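Local coordinates for CRISPR-associated protein, Cse1 family (Acidimicrobium ferrooxidans, PDB 4H3T), which probably serves as the large Cse1 subunit of a type I-E CRISPR Cascade complex, taking part in the recognition of invading DNA, at residues Leu197-Phe202 against Val289-Ala294; Arg224-Gly229 against Val345-Glu350; Ala293-Asp298 against Glu339-Gly344; Met305-Arg308 against Val313-Val316. The protein carries 1 engineered substitution. All coordinates share one frame; numbering follows the deposited sequence.

How the contacts relate
Contacts 1 and 3 share helix 291-297: its first turn meets Trp-199 in contact 1, its later part reaches Gln-341 in contact 3, and their centres lie about 9 Å apart. Contact 2, also about 9 Å from contact 3 between centres, takes up helix 344-350, which follows strand 340-341 in the chain, and a salt bridge from Arg-342 NH1 to Glu-350 OE1 (3.1 Å) ties the two together. The hairpin of contact 4 neighbours strand 340-341 of contact 3, and just before that strand Glu-339 O lies 2.8 Å from Met-305 N, a probable hydrogen bond. A glycerol, probably from the crystallisation liquor, sits beside Arg-291 of contact 1.

Contact 1. Residues Leu197-Phe202 against Val289-Ala294; sequences LAWIGF and VDRRAA
Arg-291 crosses Trp-199 obliquely, every side-chain atom from CB outward coming close to the indole, and the contact is best read outward from the arginine CB. That CB approaches the far corner of the six-membered ring, 3.7 Å from Trp-199 CH2, and CG follows over CH2 and CZ3. CD then comes over the face of the same ring, 3.8 Å from its centroid, in a CH-pi contact. NE passes above the middle of the indole, nearest CE2. At the tip the guanidinium lies flat on the five-membered ring: CZ stands 3.6 Å from that centroid, only 15° off the ring normal, in a cation-pi stack with the planes 18° apart. Arg-291 NH1 ends 3.2 Å from Trp-199 NE1; both are donors, so this is stacking contact and not a bond. The fit depends on the straight chain from CG to NE, and on Trp-199 holding CG opposite its own backbone N (chi1 -178°). NH2, near Trp-199 CD1, also hydrogen-bonds a glycerol, while Arg-319 adds a second cation-pi contact to the tryptophan and also bonds its carbonyl. Asp-290 anchors the helix start, its OD1 accepting from Ala-293 N at 3.1 Å from above the carboxylate plane. The whole is an arginine-tryptophan cation-pi stack at the surface, joining the first turn of an N-capped helix to the last residue of helix 196-199.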
loop_
_atom_site.group_PDB
_atom_site.type_symbol
_atom_site.label_atom_id
_atom_site.label_comp_id
_atom_site.label_asym_id
_atom_site.label_seq_id
_atom_site.Cartn_x
_atom_site.Cartn_y
_atom_site.Cartn_z
ATOM N N LEU A 197 8.794 2.363 -4.175
ATOM C CA LEU A 197 7.444 2.114 -3.665
ATOM C C LEU A 197 6.797 0.928 -4.361
ATOM O O LEU A 197 5.961 0.266 -3.744
ATOM C CB LEU A 197 6.528 3.341 -3.730
ATOM C CG LEU A 197 6.759 4.413 -2.726
ATOM C CD1 LEU A 197 5.635 5.463 -2.781
ATOM C CD2 LEU A 197 6.795 3.828 -1.311
ATOM N N ALA A 198 7.179 0.657 -5.612
ATOM C CA ALA A 198 6.720 -0.541 -6.330
ATOM C C ALA A 198 7.334 -1.836 -5.661
ATOM O O ALA A 198 6.747 -2.905 -5.743
ATOM C CB ALA A 198 7.077 -0.476 -7.821
ATOM N N TRP A 199 8.524 -1.720 -5.069
ATOM C CA TRP A 199 9.211 -2.804 -4.402
ATOM C C TRP A 199 8.693 -3.075 -2.996
ATOM O O TRP A 199 8.575 -4.221 -2.601
ATOM C CB TRP A 199 10.703 -2.486 -4.331
ATOM C CG TRP A 199 11.501 -3.585 -3.699
ATOM C CD1 TRP A 199 11.631 -4.872 -4.146
ATOM C CD2 TRP A 199 12.322 -3.476 -2.527
ATOM N NE1 TRP A 199 12.452 -5.567 -3.306
ATOM C CE2 TRP A 199 12.853 -4.754 -2.275
ATOM C CE3 TRP A 199 12.614 -2.434 -1.635
ATOM C CZ2 TRP A 199 13.648 -5.029 -1.154
ATOM C CZ3 TRP A 199 13.384 -2.711 -0.503
ATOM C CH2 TRP A 199 13.924 -3.988 -0.296
ATOM N N ILE A 200 8.476 -2.049 -2.192
ATOM C CA ILE A 200 8.070 -2.297 -0.794
ATOM C C ILE A 200 6.551 -2.595 -0.687
ATOM O O ILE A 200 5.745 -2.196 -1.536
ATOM C CB ILE A 200 8.448 -1.170 0.213
ATOM C CG1 ILE A 200 7.788 0.189 -0.111
ATOM C CG2 ILE A 200 9.957 -1.013 0.319
ATOM C CD1 ILE A 200 7.596 1.086 1.034
ATOM N N GLY A 201 6.207 -3.243 0.399
ATOM C CA GLY A 201 4.832 -3.405 0.851
ATOM C C GLY A 201 4.529 -2.180 1.707
ATOM O O GLY A 201 5.059 -2.043 2.799
ATOM N N PHE A 202 3.698 -1.242 1.209
ATOM C CA PHE A 202 3.415 0.029 1.927
ATOM C C PHE A 202 2.235 -0.106 2.869
ATOM O O PHE A 202 1.238 -0.724 2.516
ATOM C CB PHE A 202 3.159 1.097 0.917
ATOM C CG PHE A 202 2.678 2.431 1.461
ATOM C CD1 PHE A 202 3.581 3.425 1.829
ATOM C CD2 PHE A 202 1.326 2.662 1.680
ATOM C CE1 PHE A 202 3.121 4.631 2.375
ATOM C CE2 PHE A 202 0.880 3.863 2.164
ATOM C CZ PHE A 202 1.772 4.835 2.530
ATOM N N VAL A 289 17.764 2.912 -4.524
ATOM C CA VAL A 289 17.833 2.945 -3.084
ATOM C C VAL A 289 18.615 1.718 -2.605
ATOM O O VAL A 289 18.290 0.579 -2.967
ATOM C CB VAL A 289 16.425 2.975 -2.423
ATOM C CG1 VAL A 289 16.536 2.943 -0.913
ATOM C CG2 VAL A 289 15.619 4.187 -2.852
ATOM N N ASP A 290 19.592 1.953 -1.749
ATOM C CA ASP A 290 20.315 0.892 -1.027
ATOM C C ASP A 290 19.301 0.221 -0.082
ATOM O O ASP A 290 18.791 0.849 0.847
ATOM C CB ASP A 290 21.491 1.504 -0.278
ATOM C CG ASP A 290 22.347 0.486 0.451
ATOM O OD1 ASP A 290 21.778 -0.380 1.131
ATOM O OD2 ASP A 290 23.584 0.588 0.369
ATOM N N ARG A 291 18.935 -1.013 -0.406
ATOM C CA ARG A 291 17.849 -1.739 0.266
ATOM C C ARG A 291 18.164 -2.070 1.734
ATOM O O ARG A 291 17.237 -2.016 2.563
ATOM C CB ARG A 291 17.486 -3.003 -0.528
ATOM C CG ARG A 291 16.909 -2.644 -1.919
ATOM C CD ARG A 291 16.686 -3.856 -2.811
ATOM N NE ARG A 291 15.901 -3.470 -4.001
ATOM C CZ ARG A 291 15.319 -4.315 -4.846
ATOM N NH1 ARG A 291 15.379 -5.618 -4.640
ATOM N NH2 ARG A 291 14.661 -3.862 -5.893
ATOM N N ARG A 292 19.464 -2.252 2.076
ATOM C CA ARG A 292 19.886 -2.473 3.468
ATOM C C ARG A 292 19.655 -1.224 4.281
ATOM O O ARG A 292 19.085 -1.295 5.372
ATOM C CB ARG A 292 21.377 -2.872 3.538
ATOM C CG ARG A 292 21.905 -3.171 4.947
ATOM C CD ARG A 292 23.249 -2.517 5.278
ATOM N NE ARG A 292 23.115 -1.187 5.902
ATOM C CZ ARG A 292 23.350 -0.005 5.319
ATOM N NH1 ARG A 292 23.736 0.058 4.040
ATOM N NH2 ARG A 292 23.195 1.124 6.007
ATOM N N ALA A 293 20.089 -0.062 3.756
ATOM C CA ALA A 293 19.872 1.204 4.451
ATOM C C ALA A 293 18.379 1.568 4.547
ATOM O O ALA A 293 17.982 2.147 5.539
ATOM C CB ALA A 293 20.633 2.328 3.747
ATOM N N ALA A 294 17.527 1.196 3.546
ATOM C CA ALA A 294 16.088 1.527 3.567
ATOM C C ALA A 294 15.376 0.941 4.792
ATOM O O ALA A 294 14.469 1.569 5.348
ATOM C CB ALA A 294 15.407 1.007 2.282
#

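Contact 2. Residues Arg224-Gly229 against Val345-Glu350; sequences RNLIRG and VLSFVE
Leu-226 points its forked end at helix 344-350 and sets one methyl against each of two successive residues, Ser-347 and Phe-348. CD2 takes the serine, 3.6 Å from Ser-347 CB, with OG of the same residue slightly farther off. CD1 lies over the helix backbone instead, 3.7 Å from Phe-348 N, and touches the phenylalanine at the root of its side chain, where CD1 and Phe-348 CB are 4.0 Å apart. The leucine therefore meets helix surface and CB atoms and does not lie on the aromatic ring. Phe-348 explains why: its CG stands opposite the backbone N (chi1 174°), which swings the ring off to one flank, where Trp-77 and Tyr-223 meet it edge-to-face. Ser-347 turns its CB toward the leucine, whereas the ring of Phe-348 leads away from it. Behind Leu-226 the loop folds back on itself. Arg-228 NH1 donates to Arg-224 O at 2.6 Å, the oxygen lying in the guanidinium plane and the donor on a carbonyl lone pair, and Arg-228 CZ sits 3.7 Å above the guanidinium plane of Arg-224. The arrangement is that of a long connection between helix 210-217 and strand 248-249 laid against the middle of the short helix 344-350 by one apolar side chain.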
loop_
_atom_site.group_PDB
_atom_site.type_symbol
_atom_site.label_atom_id
_atom_site.label_comp_id
_atom_site.label_asym_id
_atom_site.label_seq_id
_atom_site.Cartn_x
_atom_site.Cartn_y
_atom_site.Cartn_z
ATOM N N ARG A 224 14.738 6.084 17.028
ATOM C CA ARG A 224 15.828 5.611 16.159
ATOM C C ARG A 224 15.643 4.144 15.746
ATOM O O ARG A 224 16.188 3.713 14.744
ATOM C CB ARG A 224 17.186 5.793 16.835
ATOM C CG ARG A 224 17.575 7.258 17.100
ATOM C CD ARG A 224 18.724 7.713 16.217
ATOM N NE ARG A 224 19.830 6.742 16.200
ATOM C CZ ARG A 224 20.686 6.550 15.195
ATOM N NH1 ARG A 224 20.610 7.292 14.086
ATOM N NH2 ARG A 224 21.632 5.620 15.289
ATOM N N ASN A 225 14.870 3.401 16.507
ATOM C CA ASN A 225 14.487 2.020 16.168
ATOM C C ASN A 225 13.449 1.920 15.086
ATOM O O ASN A 225 13.285 0.843 14.509
ATOM C CB ASN A 225 13.926 1.298 17.416
ATOM C CG ASN A 225 12.805 2.080 18.161
ATOM O OD1 ASN A 225 12.905 3.326 18.391
ATOM N ND2 ASN A 225 11.727 1.378 18.600
ATOM N N LEU A 226 12.686 3.016 14.837
ATOM C CA LEU A 226 11.597 3.052 13.879
ATOM C C LEU A 226 11.889 3.838 12.602
ATOM O O LEU A 226 11.285 3.535 11.563
ATOM C CB LEU A 226 10.384 3.660 14.577
ATOM C CG LEU A 226 9.925 3.001 15.876
ATOM C CD1 LEU A 226 8.590 3.624 16.315
ATOM C CD2 LEU A 226 9.837 1.396 15.764
ATOM N N ILE A 227 12.678 4.917 12.676
ATOM C CA ILE A 227 13.019 5.744 11.502
ATOM C C ILE A 227 14.418 6.317 11.606
ATOM O O ILE A 227 14.993 6.316 12.677
ATOM C CB ILE A 227 12.047 6.955 11.344
ATOM C CG1 ILE A 227 12.049 7.933 12.592
ATOM C CG2 ILE A 227 10.705 6.565 11.046
ATOM C CD1 ILE A 227 11.745 9.399 12.120
ATOM N N ARG A 228 14.883 6.941 10.510
ATOM C CA ARG A 228 16.062 7.817 10.475
ATOM C C ARG A 228 15.583 9.167 9.974
ATOM O O ARG A 228 15.021 9.286 8.859
ATOM C CB ARG A 228 17.207 7.302 9.593
ATOM C CG ARG A 228 17.904 6.056 10.029
ATOM C CD ARG A 228 19.025 6.331 11.028
ATOM N NE ARG A 228 19.583 5.087 11.567
ATOM C CZ ARG A 228 18.973 4.314 12.456
ATOM N NH1 ARG A 228 17.778 4.648 12.931
ATOM N NH2 ARG A 228 19.552 3.190 12.875
ATOM N N GLY A 229 15.793 10.179 10.788
ATOM C CA GLY A 229 15.441 11.559 10.457
ATOM C C GLY A 229 16.222 12.505 11.314
ATOM O O GLY A 229 16.791 12.070 12.305
ATOM N N VAL A 345 5.862 2.583 11.589
ATOM C CA VAL A 345 4.710 3.496 11.824
ATOM C C VAL A 345 3.662 2.823 12.719
ATOM O O VAL A 345 3.022 3.491 13.549
ATOM C CB VAL A 345 4.094 4.043 10.498
ATOM C CG1 VAL A 345 3.277 3.018 9.730
ATOM C CG2 VAL A 345 3.260 5.265 10.804
ATOM N N LEU A 346 3.517 1.484 12.593
ATOM C CA LEU A 346 2.571 0.782 13.430
ATOM C C LEU A 346 3.065 0.691 14.887
ATOM O O LEU A 346 2.251 0.776 15.812
ATOM C CB LEU A 346 2.296 -0.601 12.826
ATOM C CG LEU A 346 1.606 -0.568 11.420
ATOM C CD1 LEU A 346 1.284 -2.013 10.986
ATOM C CD2 LEU A 346 0.377 0.266 11.410
ATOM N N SER A 347 4.371 0.497 15.085
ATOM C CA SER A 347 4.991 0.505 16.425
ATOM C C SER A 347 4.848 1.886 17.020
ATOM O O SER A 347 4.564 2.003 18.181
ATOM C CB SER A 347 6.466 0.160 16.325
ATOM O OG SER A 347 6.717 -1.112 15.767
ATOM N N PHE A 348 4.952 2.960 16.196
ATOM C CA PHE A 348 4.725 4.281 16.751
ATOM C C PHE A 348 3.254 4.439 17.216
ATOM O O PHE A 348 2.997 4.830 18.350
ATOM C CB PHE A 348 5.060 5.360 15.710
ATOM C CG PHE A 348 4.713 6.729 16.189
ATOM C CD1 PHE A 348 5.275 7.234 17.358
ATOM C CD2 PHE A 348 3.822 7.528 15.481
ATOM C CE1 PHE A 348 4.983 8.521 17.791
ATOM C CE2 PHE A 348 3.473 8.795 15.954
ATOM C CZ PHE A 348 4.070 9.289 17.103
ATOM N N VAL A 349 2.294 4.125 16.317
ATOM C CA VAL A 349 0.850 4.293 16.587
ATOM C C VAL A 349 0.401 3.422 17.824
ATOM O O VAL A 349 -0.536 3.788 18.536
ATOM C CB VAL A 349 -0.024 3.984 15.320
ATOM C CG1 VAL A 349 -1.526 3.949 15.656
ATOM C CG2 VAL A 349 0.209 5.041 14.268
ATOM N N GLU A 350 0.998 2.251 17.976
ATOM C CA GLU A 350 0.728 1.306 19.061
ATOM C C GLU A 350 0.822 2.015 20.424
ATOM O O GLU A 350 0.039 1.700 21.310
ATOM C CB GLU A 350 1.725 0.129 18.924
ATOM C CG GLU A 350 1.805 -0.913 20.006
ATOM C CD GLU A 350 2.900 -1.949 19.784
ATOM O OE1 GLU A 350 3.374 -2.135 18.630
ATOM O OE2 GLU A 350 3.269 -2.599 20.790
#

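Contact 3. Residues Ala293-Asp298 against Glu339-Gly344; sequences AARDVD and EEQRAG
Arg-295, on helix 291-297, and Gln-341, on the short strand 340-341, keep their backbones well apart, 10.4 Å from CA to CA, so side chains alone span the gap. Both leave the main chain with CG opposite the backbone N (chi1 165° in each), the arginine extended as far as NE and the glutamine bent at its second torsion. The guanidinium meets the amide side-on. NE donates to Gln-341 OE1 at 3.3 Å, in the carbonyl plane and on a lone pair, and NH2 donates to the same OE1 at 3.2 Å from above that plane. One oxygen is thus gripped by two N-H groups, and although it lies near the guanidinium plane, the amide itself is turned almost perpendicular to it, at 86°. Neither bond is straight, as expected when a single acceptor sits between two donors. A leucine in place of Gln-341 would offer no acceptor, and is likely to leave the arginine NE and NH2 without this shared partner and its guanidinium freer to turn. Arg-295 also makes a cation-pi contact with Tyr-315, and both Arg-295 and Gln-341 touch Trp-303. Through them the helix is tied to the edge strand of the three-stranded antiparallel sheet, where Gln-341 pairs with Trp-303 of strand 303-309, and just beyond it Ala-343 takes the N-cap position of helix 344-350.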
loop_
_atom_site.group_PDB
_atom_site.type_symbol
_atom_site.label_atom_id
_atom_site.label_comp_id
_atom_site.label_asym_id
_atom_site.label_seq_id
_atom_site.Cartn_x
_atom_site.Cartn_y
_atom_site.Cartn_z
ATOM N N ALA A 293 20.089 -0.062 3.756
ATOM C CA ALA A 293 19.872 1.204 4.451
ATOM C C ALA A 293 18.379 1.568 4.547
ATOM O O ALA A 293 17.982 2.147 5.539
ATOM C CB ALA A 293 20.633 2.328 3.747
ATOM N N ALA A 294 17.527 1.196 3.546
ATOM C CA ALA A 294 16.088 1.527 3.567
ATOM C C ALA A 294 15.376 0.941 4.792
ATOM O O ALA A 294 14.469 1.569 5.348
ATOM C CB ALA A 294 15.407 1.007 2.282
ATOM N N ARG A 295 15.786 -0.269 5.207
ATOM C CA ARG A 295 15.191 -0.958 6.337
ATOM C C ARG A 295 15.366 -0.127 7.629
ATOM O O ARG A 295 14.431 -0.027 8.429
ATOM C CB ARG A 295 15.760 -2.376 6.428
ATOM C CG ARG A 295 15.497 -3.046 7.716
ATOM C CD ARG A 295 15.728 -4.535 7.618
ATOM N NE ARG A 295 15.597 -5.122 8.938
ATOM C CZ ARG A 295 16.527 -5.142 9.893
ATOM N NH1 ARG A 295 17.724 -4.596 9.688
ATOM N NH2 ARG A 295 16.278 -5.725 11.047
ATOM N N ASP A 296 16.489 0.539 7.778
ATOM C CA ASP A 296 16.713 1.400 8.946
ATOM C C ASP A 296 15.919 2.689 8.885
ATOM O O ASP A 296 15.640 3.275 9.918
ATOM C CB ASP A 296 18.199 1.762 9.066
ATOM C CG ASP A 296 19.126 0.573 9.406
ATOM O OD1 ASP A 296 18.628 -0.440 9.983
ATOM O OD2 ASP A 296 20.332 0.647 9.072
ATOM N N VAL A 297 15.631 3.189 7.698
ATOM C CA VAL A 297 15.029 4.498 7.534
ATOM C C VAL A 297 13.496 4.524 7.541
ATOM O O VAL A 297 12.899 5.434 8.111
ATOM C CB VAL A 297 15.551 5.103 6.195
ATOM C CG1 VAL A 297 14.868 6.423 5.850
ATOM C CG2 VAL A 297 17.076 5.282 6.233
ATOM N N ASP A 298 12.886 3.611 6.813
ATOM C CA ASP A 298 11.505 3.742 6.349
ATOM C C ASP A 298 10.458 3.175 7.305
ATOM O O ASP A 298 10.430 1.969 7.546
ATOM C CB ASP A 298 11.414 3.067 4.992
ATOM C CG ASP A 298 10.192 3.399 4.127
ATOM O OD1 ASP A 298 9.159 3.844 4.679
ATOM O OD2 ASP A 298 10.265 3.183 2.920
ATOM N N GLU A 339 10.309 -14.239 12.767
ATOM C CA GLU A 339 11.196 -13.724 11.724
ATOM C C GLU A 339 10.631 -12.451 11.044
ATOM O O GLU A 339 11.191 -12.028 10.042
ATOM C CB GLU A 339 11.440 -14.841 10.669
ATOM C CG GLU A 339 12.364 -15.923 11.254
ATOM C CD GLU A 339 12.744 -17.088 10.355
ATOM O OE1 GLU A 339 12.267 -17.145 9.197
ATOM O OE2 GLU A 339 13.533 -17.947 10.816
ATOM N N GLU A 340 9.582 -11.832 11.627
ATOM C CA GLU A 340 8.842 -10.720 11.040
ATOM C C GLU A 340 8.922 -9.495 11.925
ATOM O O GLU A 340 8.871 -9.625 13.139
ATOM C CB GLU A 340 7.387 -11.101 10.882
ATOM C CG GLU A 340 7.046 -12.211 9.882
ATOM C CD GLU A 340 5.546 -12.459 9.805
ATOM O OE1 GLU A 340 4.878 -12.452 10.868
ATOM O OE2 GLU A 340 5.041 -12.716 8.688
ATOM N N GLN A 341 8.932 -8.314 11.342
ATOM C CA GLN A 341 9.016 -7.059 12.090
ATOM C C GLN A 341 8.038 -6.085 11.442
ATOM O O GLN A 341 8.148 -5.782 10.236
ATOM C CB GLN A 341 10.516 -6.667 12.005
ATOM C CG GLN A 341 11.088 -5.285 12.331
ATOM C CD GLN A 341 12.348 -5.019 11.421
ATOM O OE1 GLN A 341 13.051 -5.954 10.837
ATOM N NE2 GLN A 341 12.612 -3.744 11.193
ATOM N N ARG A 342 7.062 -5.611 12.209
ATOM C CA ARG A 342 6.043 -4.717 11.686
ATOM C C ARG A 342 6.641 -3.345 11.234
ATOM O O ARG A 342 7.767 -2.972 11.589
ATOM C CB ARG A 342 4.884 -4.503 12.703
ATOM C CG ARG A 342 5.237 -3.632 13.887
ATOM C CD ARG A 342 4.130 -3.529 14.944
ATOM N NE ARG A 342 3.503 -4.812 15.253
ATOM C CZ ARG A 342 2.413 -4.984 15.981
ATOM N NH1 ARG A 342 1.849 -3.953 16.601
ATOM N NH2 ARG A 342 1.910 -6.191 16.147
ATOM N N ALA A 343 5.897 -2.673 10.355
ATOM C CA ALA A 343 6.207 -1.315 9.888
ATOM C C ALA A 343 6.410 -0.413 11.084
ATOM O O ALA A 343 5.642 -0.465 12.042
ATOM C CB ALA A 343 5.103 -0.782 9.013
ATOM N N GLY A 344 7.467 0.400 11.057
ATOM C CA GLY A 344 7.791 1.237 12.216
ATOM C C GLY A 344 6.669 2.193 12.580
ATOM O O GLY A 344 6.478 2.530 13.736
#

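Contact 4. Residues Met305-Arg308 against Val313-Val316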
loop_
_atom_site.group_PDB
_atom_site.type_symbol
_atom_site.label_atom_id
_atom_site.label_comp_id
_atom_site.label_asym_id
_atom_site.label_seq_id
_atom_site.Cartn_x
_atom_site.Cartn_y
_atom_site.Cartn_z
HETATM N N MSE A 305 12.783 -11.787 7.740
HETATM C CA MSE A 305 14.169 -12.246 7.567
HETATM C C MSE A 305 14.171 -13.412 6.578
HETATM O O MSE A 305 13.540 -14.416 6.846
HETATM C CB MSE A 305 14.777 -12.663 8.905
HETATM C CG MSE A 305 16.273 -13.001 8.750
HETATM SE SE MSE A 305 16.929 -13.855 10.252
HETATM C CE MSE A 305 16.321 -15.593 9.812
ATOM N N GLU A 306 14.816 -13.245 5.423
ATOM C CA GLU A 306 14.841 -14.238 4.334
ATOM C C GLU A 306 15.952 -15.253 4.518
ATOM O O GLU A 306 15.714 -16.439 4.314
ATOM C CB GLU A 306 15.042 -13.498 3.015
ATOM C CG GLU A 306 15.038 -14.378 1.776
ATOM C CD GLU A 306 15.248 -13.577 0.511
ATOM O OE1 GLU A 306 16.232 -12.800 0.464
ATOM O OE2 GLU A 306 14.395 -13.678 -0.405
ATOM N N SER A 307 17.178 -14.798 4.868
ATOM C CA SER A 307 18.280 -15.713 5.135
ATOM C C SER A 307 19.271 -15.100 6.151
ATOM O O SER A 307 19.359 -13.882 6.279
ATOM C CB SER A 307 18.995 -16.079 3.830
ATOM O OG SER A 307 19.681 -14.975 3.259
ATOM N N ARG A 308 19.990 -15.955 6.862
ATOM C CA ARG A 308 21.014 -15.590 7.835
ATOM C C ARG A 308 22.177 -16.516 7.658
ATOM O O ARG A 308 21.962 -17.714 7.786
ATOM C CB ARG A 308 20.492 -15.697 9.296
ATOM C CG ARG A 308 21.549 -15.444 10.357
ATOM C CD ARG A 308 20.961 -15.419 11.753
ATOM N NE ARG A 308 20.990 -14.070 12.314
ATOM C CZ ARG A 308 19.970 -13.434 12.888
ATOM N NH1 ARG A 308 20.129 -12.201 13.355
ATOM N NH2 ARG A 308 18.786 -14.030 13.009
ATOM N N VAL A 313 22.763 -11.072 7.054
ATOM C CA VAL A 313 21.330 -11.333 7.134
ATOM C C VAL A 313 20.637 -10.613 6.002
ATOM O O VAL A 313 20.896 -9.428 5.804
ATOM C CB VAL A 313 20.743 -10.878 8.508
ATOM C CG1 VAL A 313 19.284 -11.349 8.659
ATOM C CG2 VAL A 313 21.587 -11.405 9.693
ATOM N N SER A 314 19.715 -11.261 5.309
ATOM C CA SER A 314 18.911 -10.562 4.291
ATOM C C SER A 314 17.438 -10.534 4.707
ATOM O O SER A 314 16.910 -11.468 5.323
ATOM C CB SER A 314 19.055 -11.189 2.906
ATOM O OG SER A 314 18.572 -12.521 2.892
ATOM N N TYR A 315 16.829 -9.416 4.419
ATOM C CA TYR A 315 15.448 -9.135 4.707
ATOM C C TYR A 315 14.713 -8.845 3.453
ATOM O O TYR A 315 15.256 -8.186 2.577
ATOM C CB TYR A 315 15.332 -7.923 5.627
ATOM C CG TYR A 315 15.937 -8.126 6.990
ATOM C CD1 TYR A 315 15.189 -8.666 8.030
ATOM C CD2 TYR A 315 17.252 -7.759 7.252
ATOM C CE1 TYR A 315 15.754 -8.890 9.287
ATOM C CE2 TYR A 315 17.822 -7.976 8.503
ATOM C CZ TYR A 315 17.066 -8.540 9.516
ATOM O OH TYR A 315 17.573 -8.724 10.766
ATOM N N VAL A 316 13.448 -9.217 3.409
ATOM C CA VAL A 316 12.599 -8.864 2.293
ATOM C C VAL A 316 11.381 -8.136 2.864
ATOM O O VAL A 316 10.945 -8.447 3.984
ATOM C CB VAL A 316 12.226 -10.053 1.383
ATOM C CG1 VAL A 316 13.484 -10.653 0.751
ATOM C CG2 VAL A 316 11.461 -11.128 2.131
#
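A beta hairpin with a classic bulge brings Met-305 to Arg-308 against Val-313 to Val-316, the strand axes running antiparallel at 166°. Glu-306 and Ser-307 together face Ser-314: Glu-306 N donates to Ser-314 O at 2.7 Å, while Ser-307 N reaches the same oxygen only weakly. Ser-314 N returns a bond to Ser-307 O at 2.8 Å, after which Arg-308 and Val-313 form a non-hydrogen-bonded pair. On the face carrying these two, Val-313 works with both methyls. CG1, opposite the backbone N (chi1 -172°), presses tightly on CG of the selenomethionine Met-305 at 3.4 Å, and CG2 runs alongside the arginine chain, 3.8 Å from Arg-308 NE. An alanine here would lack both methyls and is likely to open a gap between Met-305 and the chain of Arg-308. Farther along, Tyr-315 CE1 approaches Met-305 CB at 3.9 Å. Glu-306 crosses Val-316 at about a right angle, placing OE2 3.4 Å from CG1. On the opposite face the hydroxyls of the two serines meet, Ser-307 OG and Ser-314 OG sharing a 2.7 Å hydrogen bond in which either may be the donor.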